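Local coordinates for hypothetical protein (Exiguobacterium sibiricum, PDB 2HKV) that is of unknown function but belongs to the DinB superfamily of helical-bundle proteins and binds a nickel ion, at residues A8-V13 / R96-F101; R35-K40 / L136-Y141; A56-A61 / W90-D95. One frame throughout, in Å; residues are numbered along the deposited sequence.

Read from the N terminus, helix 4-26 comes first, and contact 1 joins its opening turns to the end of helix 82-98, closing a loop of 82 residues. The connection after helix 4-26 enters contact 2, which reaches forward to the end of helix 114-138. Because 35-40 lies within the first loop and 136-141 beyond it, contacts 1 and 2 cross along the chain. Contact 3, between helices 43-61 and 82-98, is a shorter closure that falls within both. Contacts 1 and 3 share helix 82-98 and touch where Leu9, Asp10 and Val13 pack on Trp90 and Tyr93; contact 2 lies on the opposite side of the chain's centre, the centres of contacts 1 and 2 being about 32 Å apart.

Contact 1: A8-V13 / R96-F101; sequences ALDRHV and RLMADF
Leu97 meets helix 4-26 with both of its methyls, and the two branches divide the work. CD1 goes to Leu9, 3.7 Å from Leu9 CD1, and also brushes the CB of that residue. CD2 turns instead to Asp10, standing 3.8 Å from the backbone Asp10 N and 3.9 Å from Asp10 CB. One step along the chain, the selenomethionine Met98 lies across Asp10 at about a right angle, its terminal CE 4.1 Å from Asp10 CB. The CB bond of Met98 does not aim at helix 4-26, and it is the bend at chi2 (-61°) that brings CE to it.

The second shell explains how these groups are placed. Leu9 also packs on Tyr93, on Leu118 and Ala122 of helix 114-138, and on Leu119 of the second subunit, so its side chain belongs to the bundle core and to the dimer interface at once. Trp90, two turns before Leu97 on helix 82-98, also touches Asp10. Just beyond Met98 the helix ends, Ala99 being the first residue to leave helical angles.

As an example of helix-end packing in a four-helix bundle, the contact grades from buried leucines to an exposed selenomethionine. No hydrogen bond spans the two segments, which implies that their direct attachment rests on van der Waals contact, with the methylene of Asp10 serving as an apolar surface.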
loop_
_atom_site.group_PDB
_atom_site.type_symbol
_atom_site.label_atom_id
_atom_site.label_comp_id
_atom_site.label_asym_id
_atom_site.label_seq_id
_atom_site.Cartn_x
_atom_site.Cartn_y
_atom_site.Cartn_z
ATOM N N ALA A 8 4.152 3.152 15.041
ATOM C CA ALA A 8 3.252 2.560 14.030
ATOM C C ALA A 8 3.980 2.392 12.705
ATOM O O ALA A 8 3.930 1.342 12.056
ATOM C CB ALA A 8 2.116 3.433 13.834
ATOM N N LEU A 9 4.691 3.445 12.304
ATOM C CA LEU A 9 5.461 3.358 11.079
ATOM C C LEU A 9 6.567 2.305 11.169
ATOM O O LEU A 9 6.740 1.565 10.219
ATOM C CB LEU A 9 6.000 4.707 10.619
ATOM C CG LEU A 9 5.031 5.677 9.946
ATOM C CD1 LEU A 9 5.644 7.103 9.816
ATOM C CD2 LEU A 9 4.523 5.099 8.615
ATOM N N ASP A 10 7.331 2.287 12.263
ATOM C CA ASP A 10 8.395 1.300 12.435
ATOM C C ASP A 10 7.795 -0.127 12.326
ATOM O O ASP A 10 8.347 -1.018 11.664
ATOM C CB ASP A 10 9.108 1.527 13.751
ATOM C CG ASP A 10 10.305 0.632 13.932
ATOM O OD1 ASP A 10 11.223 0.723 13.113
ATOM O OD2 ASP A 10 10.322 -0.180 14.888
ATOM N N ARG A 11 6.645 -0.324 12.936
ATOM C CA ARG A 11 5.968 -1.655 12.902
ATOM C C ARG A 11 5.557 -2.062 11.477
ATOM O O ARG A 11 5.941 -3.121 10.976
ATOM C CB ARG A 11 4.769 -1.639 13.840
ATOM C CG ARG A 11 3.914 -2.898 13.817
ATOM C CD ARG A 11 2.917 -2.934 14.931
ATOM N NE ARG A 11 2.022 -4.099 14.818
ATOM C CZ ARG A 11 1.261 -4.554 15.817
ATOM N NH1 ARG A 11 1.266 -3.969 16.977
ATOM N NH2 ARG A 11 0.497 -5.637 15.627
ATOM N N HIS A 12 4.754 -1.214 10.849
ATOM C CA HIS A 12 4.117 -1.525 9.582
ATOM C C HIS A 12 5.062 -1.406 8.418
ATOM O O HIS A 12 5.027 -2.240 7.489
ATOM C CB HIS A 12 2.802 -0.711 9.426
ATOM C CG HIS A 12 1.743 -1.135 10.394
ATOM N ND1 HIS A 12 0.943 -2.255 10.174
ATOM C CD2 HIS A 12 1.391 -0.658 11.610
ATOM C CE1 HIS A 12 0.171 -2.442 11.232
ATOM N NE2 HIS A 12 0.430 -1.508 12.125
ATOM N N VAL A 13 5.963 -0.428 8.428
ATOM C CA VAL A 13 6.977 -0.401 7.380
ATOM C C VAL A 13 7.969 -1.570 7.559
ATOM O O VAL A 13 8.401 -2.194 6.596
ATOM C CB VAL A 13 7.737 0.958 7.242
ATOM C CG1 VAL A 13 8.732 0.842 6.096
ATOM C CG2 VAL A 13 6.796 2.119 6.968
ATOM N N ARG A 96 15.686 8.564 9.490
ATOM C CA ARG A 96 14.846 9.748 9.251
ATOM C C ARG A 96 13.570 9.697 10.123
ATOM O O ARG A 96 13.044 10.724 10.604
ATOM C CB ARG A 96 14.503 9.887 7.767
ATOM C CG ARG A 96 15.715 10.163 6.841
ATOM C CD ARG A 96 16.873 10.790 7.577
ATOM N NE ARG A 96 18.078 10.969 6.770
ATOM C CZ ARG A 96 18.955 10.020 6.429
ATOM N NH1 ARG A 96 18.782 8.748 6.750
ATOM N NH2 ARG A 96 20.029 10.367 5.725
ATOM N N LEU A 97 13.098 8.488 10.325
ATOM C CA LEU A 97 11.876 8.267 11.077
ATOM C C LEU A 97 12.021 8.834 12.456
ATOM O O LEU A 97 11.134 9.498 12.938
ATOM C CB LEU A 97 11.542 6.781 11.125
ATOM C CG LEU A 97 10.298 6.318 11.906
ATOM C CD1 LEU A 97 9.041 7.022 11.373
ATOM C CD2 LEU A 97 10.150 4.809 11.846
HETATM N N MSE A 98 13.177 8.616 13.057
HETATM C CA MSE A 98 13.399 8.989 14.433
HETATM C C MSE A 98 13.913 10.411 14.592
HETATM O O MSE A 98 13.648 11.047 15.588
HETATM C CB MSE A 98 14.362 7.998 15.063
HETATM C CG MSE A 98 13.869 6.566 14.927
HETATM SE SE MSE A 98 12.107 6.234 15.809
HETATM C CE MSE A 98 11.675 4.379 15.053
ATOM N N ALA A 99 14.598 10.929 13.592
ATOM C CA ALA A 99 15.169 12.270 13.651
ATOM C C ALA A 99 14.280 13.321 12.955
ATOM O O ALA A 99 13.791 13.107 11.839
ATOM C CB ALA A 99 16.504 12.234 12.993
ATOM N N ASP A 100 14.080 14.465 13.603
ATOM C CA ASP A 100 13.402 15.604 12.948
ATOM C C ASP A 100 14.200 16.021 11.707
ATOM O O ASP A 100 15.260 16.668 11.845
ATOM C CB ASP A 100 13.263 16.817 13.909
ATOM C CG ASP A 100 12.822 18.102 13.191
ATOM N N PHE A 101 13.724 15.649 10.511
ATOM C CA PHE A 101 14.318 16.193 9.287
ATOM C C PHE A 101 13.464 17.332 8.677
ATOM O O PHE A 101 12.318 17.527 9.061
ATOM C CB PHE A 101 14.699 15.080 8.294
ATOM C CG PHE A 101 13.542 14.401 7.630
ATOM C CD1 PHE A 101 12.928 13.309 8.221
ATOM C CD2 PHE A 101 13.104 14.820 6.385
ATOM C CE1 PHE A 101 11.872 12.658 7.578
ATOM C CE2 PHE A 101 12.054 14.185 5.748
ATOM C CZ PHE A 101 11.433 13.103 6.349
#

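Contact 2: R35-K40 / L136-Y141; sequences RPISGK and LNLLGY
At the C-terminal end of helix 114-138, where a Schellman motif finishes the helix, Leu138 and Leu139 receive Pro36 from the loop that joins helix 4-26 to helix 43-61. The pyrrolidine ring presents two neighbouring carbons to two consecutive leucines. Pro36 CB lies 3.6 Å from Leu138 CD1 and 3.9 Å from Leu138 CB, while Pro36 CG is 4.2 Å from Leu139 CD1, a looser touch between side chains that run at about a right angle. Leu138 CD1 is shared: it also meets Ile37 CG1 at 4.0 Å. With chi1 at -49°, CG1 of Ile37 lies opposite the carbonyl carbon and is the branch that reaches Leu138, while CG2 lies anti to the backbone N.

Both backbones change direction near these side chains. In the Schellman motif Tyr141 N bonds back to Leu136 O at 3.1 Å and Gly140 N to Asn137 O at 3.0 Å, with Gly140 taking the positive phi (83°) of the C-prime position. The opposing loop makes a type II beta turn from Ile37 to Lys40, closed by Lys40 N to Ile37 O at 3.0 Å, and Gly39 supplies its positive phi of 101°. The contact thus places an interhelical turn of the bundle against a helix terminus.

Tyr135, one turn back on helix 114-138, extends the apolar surface under Pro36 and Ile37. The second subunit also comes close: its Pro36 packs on Leu138, and its Asp134 packs on Ile37.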
loop_
_atom_site.group_PDB
_atom_site.type_symbol
_atom_site.label_atom_id
_atom_site.label_comp_id
_atom_site.label_asym_id
_atom_site.label_seq_id
_atom_site.Cartn_x
_atom_site.Cartn_y
_atom_site.Cartn_z
ATOM N N ARG A 35 7.975 -10.165 -17.824
ATOM C CA ARG A 35 7.011 -9.061 -17.662
ATOM C C ARG A 35 5.611 -9.644 -17.725
ATOM O O ARG A 35 5.030 -9.718 -18.803
ATOM C CB ARG A 35 7.159 -8.014 -18.790
ATOM C CG ARG A 35 8.573 -7.491 -18.924
ATOM C CD ARG A 35 8.734 -6.466 -20.083
ATOM N NE ARG A 35 9.691 -5.428 -19.690
ATOM C CZ ARG A 35 11.012 -5.607 -19.609
ATOM N NH1 ARG A 35 11.574 -6.789 -19.900
ATOM N NH2 ARG A 35 11.787 -4.595 -19.216
ATOM N N PRO A 36 5.077 -10.092 -16.580
ATOM C CA PRO A 36 3.768 -10.728 -16.532
ATOM C C PRO A 36 2.621 -9.798 -16.954
ATOM O O PRO A 36 1.587 -10.285 -17.345
ATOM C CB PRO A 36 3.611 -11.116 -15.042
ATOM C CG PRO A 36 4.976 -11.040 -14.448
ATOM C CD PRO A 36 5.705 -10.006 -15.251
ATOM N N ILE A 37 2.777 -8.486 -16.808
ATOM C CA ILE A 37 1.783 -7.524 -17.290
ATOM C C ILE A 37 2.391 -6.713 -18.440
ATOM O O ILE A 37 3.190 -5.807 -18.214
ATOM C CB ILE A 37 1.339 -6.552 -16.169
ATOM C CG1 ILE A 37 0.978 -7.332 -14.901
ATOM C CG2 ILE A 37 0.184 -5.679 -16.631
ATOM C CD1 ILE A 37 0.196 -6.524 -13.891
ATOM N N SER A 38 2.015 -7.058 -19.669
ATOM C CA SER A 38 2.600 -6.432 -20.868
ATOM C C SER A 38 2.405 -4.937 -20.762
ATOM O O SER A 38 1.326 -4.488 -20.396
ATOM C CB SER A 38 1.972 -6.985 -22.160
ATOM O OG SER A 38 0.724 -6.364 -22.441
ATOM N N GLY A 39 3.471 -4.186 -21.020
ATOM C CA GLY A 39 3.472 -2.736 -20.855
ATOM C C GLY A 39 4.127 -2.214 -19.593
ATOM O O GLY A 39 4.468 -1.027 -19.509
ATOM N N LYS A 40 4.308 -3.080 -18.601
ATOM C CA LYS A 40 4.788 -2.641 -17.304
ATOM C C LYS A 40 6.180 -3.170 -16.960
ATOM O O LYS A 40 6.749 -3.953 -17.712
ATOM C CB LYS A 40 3.755 -3.024 -16.236
ATOM C CG LYS A 40 2.346 -2.478 -16.533
ATOM C CD LYS A 40 2.375 -0.962 -16.843
ATOM C CE LYS A 40 1.065 -0.247 -16.518
ATOM N NZ LYS A 40 0.980 1.111 -17.144
ATOM N N LEU A 136 4.451 -12.552 -9.101
ATOM C CA LEU A 136 4.921 -13.891 -8.753
ATOM C C LEU A 136 3.744 -14.863 -8.820
ATOM O O LEU A 136 3.876 -15.935 -9.348
ATOM C CB LEU A 136 5.614 -13.905 -7.367
ATOM C CG LEU A 136 6.952 -13.146 -7.290
ATOM C CD1 LEU A 136 7.622 -13.388 -5.894
ATOM C CD2 LEU A 136 7.924 -13.384 -8.416
ATOM N N ASN A 137 2.569 -14.446 -8.360
ATOM C CA ASN A 137 1.379 -15.292 -8.484
ATOM C C ASN A 137 0.941 -15.513 -9.939
ATOM O O ASN A 137 0.514 -16.620 -10.307
ATOM C CB ASN A 137 0.233 -14.711 -7.674
ATOM C CG ASN A 137 0.362 -15.000 -6.181
ATOM O OD1 ASN A 137 0.905 -16.033 -5.774
ATOM N ND2 ASN A 137 -0.128 -14.078 -5.375
ATOM N N LEU A 138 1.065 -14.496 -10.778
ATOM C CA LEU A 138 0.890 -14.665 -12.242
ATOM C C LEU A 138 1.851 -15.723 -12.812
ATOM O O LEU A 138 1.522 -16.437 -13.753
ATOM C CB LEU A 138 1.135 -13.363 -12.979
ATOM C CG LEU A 138 -0.057 -12.376 -12.993
ATOM C CD1 LEU A 138 0.352 -10.961 -13.428
ATOM C CD2 LEU A 138 -1.126 -12.869 -13.862
ATOM N N LEU A 139 3.030 -15.841 -12.197
ATOM C CA LEU A 139 4.038 -16.790 -12.637
ATOM C C LEU A 139 3.893 -18.158 -11.951
ATOM O O LEU A 139 4.780 -18.980 -12.049
ATOM C CB LEU A 139 5.438 -16.193 -12.432
ATOM C CG LEU A 139 5.807 -15.006 -13.345
ATOM C CD1 LEU A 139 7.099 -14.273 -12.870
ATOM C CD2 LEU A 139 5.946 -15.441 -14.802
ATOM N N GLY A 140 2.788 -18.395 -11.246
ATOM C CA GLY A 140 2.532 -19.715 -10.651
ATOM C C GLY A 140 3.195 -19.988 -9.319
ATOM O O GLY A 140 3.235 -21.120 -8.880
ATOM N N TYR A 141 3.670 -18.975 -8.612
ATOM C CA TYR A 141 4.340 -19.221 -7.350
ATOM C C TYR A 141 3.348 -19.534 -6.200
ATOM O O TYR A 141 3.753 -20.045 -5.156
ATOM C CB TYR A 141 5.162 -18.006 -6.926
ATOM C CG TYR A 141 6.474 -17.774 -7.642
ATOM C CD1 TYR A 141 6.538 -17.592 -9.022
ATOM C CD2 TYR A 141 7.662 -17.678 -6.920
ATOM C CE1 TYR A 141 7.761 -17.354 -9.672
ATOM C CE2 TYR A 141 8.880 -17.427 -7.544
ATOM C CZ TYR A 141 8.924 -17.263 -8.927
ATOM O OH TYR A 141 10.130 -17.011 -9.535
#

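Contact 3: A56-A61 / W90-D95; sequences ADLRIA and WQYYQD
The short helical segments 56-61 and 90-95 run in the same general direction, 44° apart with axes 10.3 Å from each other at closest approach, and Leu58 and Tyr93 have the nearest CA atoms. Such a pair running the same way, rather than antiparallel, fits the up-down-down-up order of the DinB four-helix bundle, in which helices 43-61 and 82-98 are the middle two.

Leu58 stands between two consecutive tyrosines. Its CB meets the edge of the Tyr92 ring, near the ring plane, 4.0 Å from Tyr92 CE1, while its CD1 extends to Tyr93, 3.8 Å from Tyr93 CD2. Adjacent helix positions send the two rings in different directions: Tyr93 turns into the bundle, where its OH bonds to Leu118 O, and Tyr92 reaches across to helix 43-61.

Around Tyr92 the partners become polar. Arg59 lies across its outer end at about a right angle, the guanidinium and ring planes inclined by 39°. Arg96, one turn on, makes a cation-pi interaction with Tyr92, and a salt bridge from Arg59 NE to Glu55 holds the guanidinium on its own helix.

The contact itself lies away from the metal, the Leu58 side chain being about 14 Å from the nickel ion; the link runs through the neighbouring Asp57, whose OD2 is hydrogen-bonded to ND1 of the nickel ligand His124 and so probably orients that imidazole. On the outer side, Tyr92 OH sits over the centre of one guanidinium face of Arg59, 4.0 Å above its plane, while Arg59 NH2 comes within 3.5 Å of Tyr92 CE2.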
loop_
_atom_site.group_PDB
_atom_site.type_symbol
_atom_site.label_atom_id
_atom_site.label_comp_id
_atom_site.label_asym_id
_atom_site.label_seq_id
_atom_site.Cartn_x
_atom_site.Cartn_y
_atom_site.Cartn_z
ATOM N N ALA A 56 14.848 6.830 -1.772
ATOM C CA ALA A 56 14.542 7.704 -2.899
ATOM C C ALA A 56 13.484 8.700 -2.494
ATOM O O ALA A 56 13.661 9.908 -2.648
ATOM C CB ALA A 56 14.103 6.878 -4.203
ATOM N N ASP A 57 12.380 8.217 -1.929
ATOM C CA ASP A 57 11.307 9.136 -1.624
ATOM C C ASP A 57 11.730 10.163 -0.601
ATOM O O ASP A 57 11.287 11.299 -0.665
ATOM C CB ASP A 57 10.046 8.401 -1.138
ATOM C CG ASP A 57 9.323 7.624 -2.258
ATOM O OD1 ASP A 57 9.862 7.415 -3.403
ATOM O OD2 ASP A 57 8.176 7.158 -2.000
ATOM N N LEU A 58 12.545 9.782 0.365
ATOM C CA LEU A 58 12.918 10.724 1.407
ATOM C C LEU A 58 13.946 11.719 0.907
ATOM O O LEU A 58 13.941 12.852 1.360
ATOM C CB LEU A 58 13.397 9.996 2.677
ATOM C CG LEU A 58 12.283 9.253 3.458
ATOM C CD1 LEU A 58 12.843 8.722 4.738
ATOM C CD2 LEU A 58 11.113 10.134 3.741
ATOM N N ARG A 59 14.790 11.306 -0.031
ATOM C CA ARG A 59 15.707 12.219 -0.713
ATOM C C ARG A 59 14.950 13.242 -1.548
ATOM O O ARG A 59 15.266 14.460 -1.512
ATOM C CB ARG A 59 16.670 11.414 -1.598
ATOM C CG ARG A 59 17.719 10.648 -0.811
ATOM C CD ARG A 59 18.861 10.032 -1.643
ATOM N NE ARG A 59 19.809 9.389 -0.732
ATOM C CZ ARG A 59 20.899 9.957 -0.230
ATOM N NH1 ARG A 59 21.261 11.175 -0.586
ATOM N NH2 ARG A 59 21.647 9.284 0.635
ATOM N N ILE A 60 14.006 12.763 -2.354
ATOM C CA ILE A 60 13.079 13.642 -3.054
ATOM C C ILE A 60 12.457 14.660 -2.083
ATOM O O ILE A 60 12.336 15.839 -2.446
ATOM C CB ILE A 60 11.992 12.828 -3.811
ATOM C CG1 ILE A 60 12.613 12.181 -5.062
ATOM C CG2 ILE A 60 10.759 13.698 -4.148
ATOM C CD1 ILE A 60 11.914 10.860 -5.487
ATOM N N ALA A 61 12.060 14.183 -0.900
ATOM C CA ALA A 61 11.390 14.976 0.169
ATOM C C ALA A 61 12.268 16.103 0.743
ATOM O O ALA A 61 11.780 17.185 1.118
ATOM C CB ALA A 61 10.915 14.040 1.327
ATOM N N TRP A 90 16.008 0.670 4.171
ATOM C CA TRP A 90 15.227 0.560 5.417
ATOM C C TRP A 90 15.970 1.268 6.576
ATOM O O TRP A 90 15.356 1.911 7.417
ATOM C CB TRP A 90 14.958 -0.924 5.692
ATOM C CG TRP A 90 14.420 -1.296 6.981
ATOM C CD1 TRP A 90 14.871 -2.322 7.733
ATOM C CD2 TRP A 90 13.311 -0.725 7.695
ATOM N NE1 TRP A 90 14.138 -2.435 8.871
ATOM C CE2 TRP A 90 13.181 -1.456 8.889
ATOM C CE3 TRP A 90 12.436 0.349 7.468
ATOM C CZ2 TRP A 90 12.206 -1.172 9.845
ATOM C CZ3 TRP A 90 11.453 0.635 8.437
ATOM C CH2 TRP A 90 11.367 -0.126 9.615
ATOM N N GLN A 91 17.295 1.153 6.601
ATOM C CA GLN A 91 18.099 1.830 7.627
ATOM C C GLN A 91 18.014 3.346 7.474
ATOM O O GLN A 91 17.924 4.089 8.453
ATOM C CB GLN A 91 19.562 1.382 7.545
ATOM C CG GLN A 91 20.393 1.874 8.714
ATOM C CD GLN A 91 19.833 1.369 10.036
ATOM O OE1 GLN A 91 19.692 0.155 10.240
ATOM N NE2 GLN A 91 19.472 2.301 10.923
ATOM N N TYR A 92 18.037 3.808 6.228
ATOM C CA TYR A 92 17.978 5.220 5.940
ATOM C C TYR A 92 16.644 5.759 6.445
ATOM O O TYR A 92 16.590 6.828 7.108
ATOM C CB TYR A 92 18.080 5.436 4.431
ATOM C CG TYR A 92 18.194 6.872 4.005
ATOM C CD1 TYR A 92 17.061 7.662 3.892
ATOM C CD2 TYR A 92 19.431 7.446 3.731
ATOM C CE1 TYR A 92 17.132 8.982 3.503
ATOM C CE2 TYR A 92 19.517 8.776 3.314
ATOM C CZ TYR A 92 18.355 9.537 3.213
ATOM O OH TYR A 92 18.408 10.848 2.827
ATOM N N TYR A 93 15.592 5.022 6.105
ATOM C CA TYR A 93 14.241 5.373 6.521
ATOM C C TYR A 93 14.145 5.420 8.064
ATOM O O TYR A 93 13.577 6.346 8.629
ATOM C CB TYR A 93 13.233 4.398 5.926
ATOM C CG TYR A 93 11.744 4.717 6.230
ATOM C CD1 TYR A 93 11.109 4.201 7.363
ATOM C CD2 TYR A 93 10.991 5.520 5.372
ATOM C CE1 TYR A 93 9.775 4.466 7.618
ATOM C CE2 TYR A 93 9.645 5.798 5.628
ATOM C CZ TYR A 93 9.049 5.278 6.764
ATOM O OH TYR A 93 7.736 5.566 7.035
ATOM N N GLN A 94 14.667 4.404 8.720
ATOM C CA GLN A 94 14.562 4.350 10.180
ATOM C C GLN A 94 15.257 5.530 10.812
ATOM O O GLN A 94 14.790 6.093 11.809
ATOM C CB GLN A 94 15.163 3.072 10.733
ATOM C CG GLN A 94 14.346 1.852 10.461
ATOM C CD GLN A 94 15.018 0.629 11.021
ATOM O OE1 GLN A 94 15.644 -0.156 10.290
ATOM N NE2 GLN A 94 14.945 0.485 12.330
ATOM N N ASP A 95 16.381 5.940 10.240
ATOM C CA ASP A 95 17.092 7.067 10.809
ATOM C C ASP A 95 16.311 8.374 10.653
ATOM O O ASP A 95 16.282 9.195 11.562
ATOM C CB ASP A 95 18.435 7.211 10.115
ATOM C CG ASP A 95 19.375 6.029 10.383
ATOM O OD1 ASP A 95 19.066 5.164 11.259
ATOM O OD2 ASP A 95 20.442 5.985 9.710
#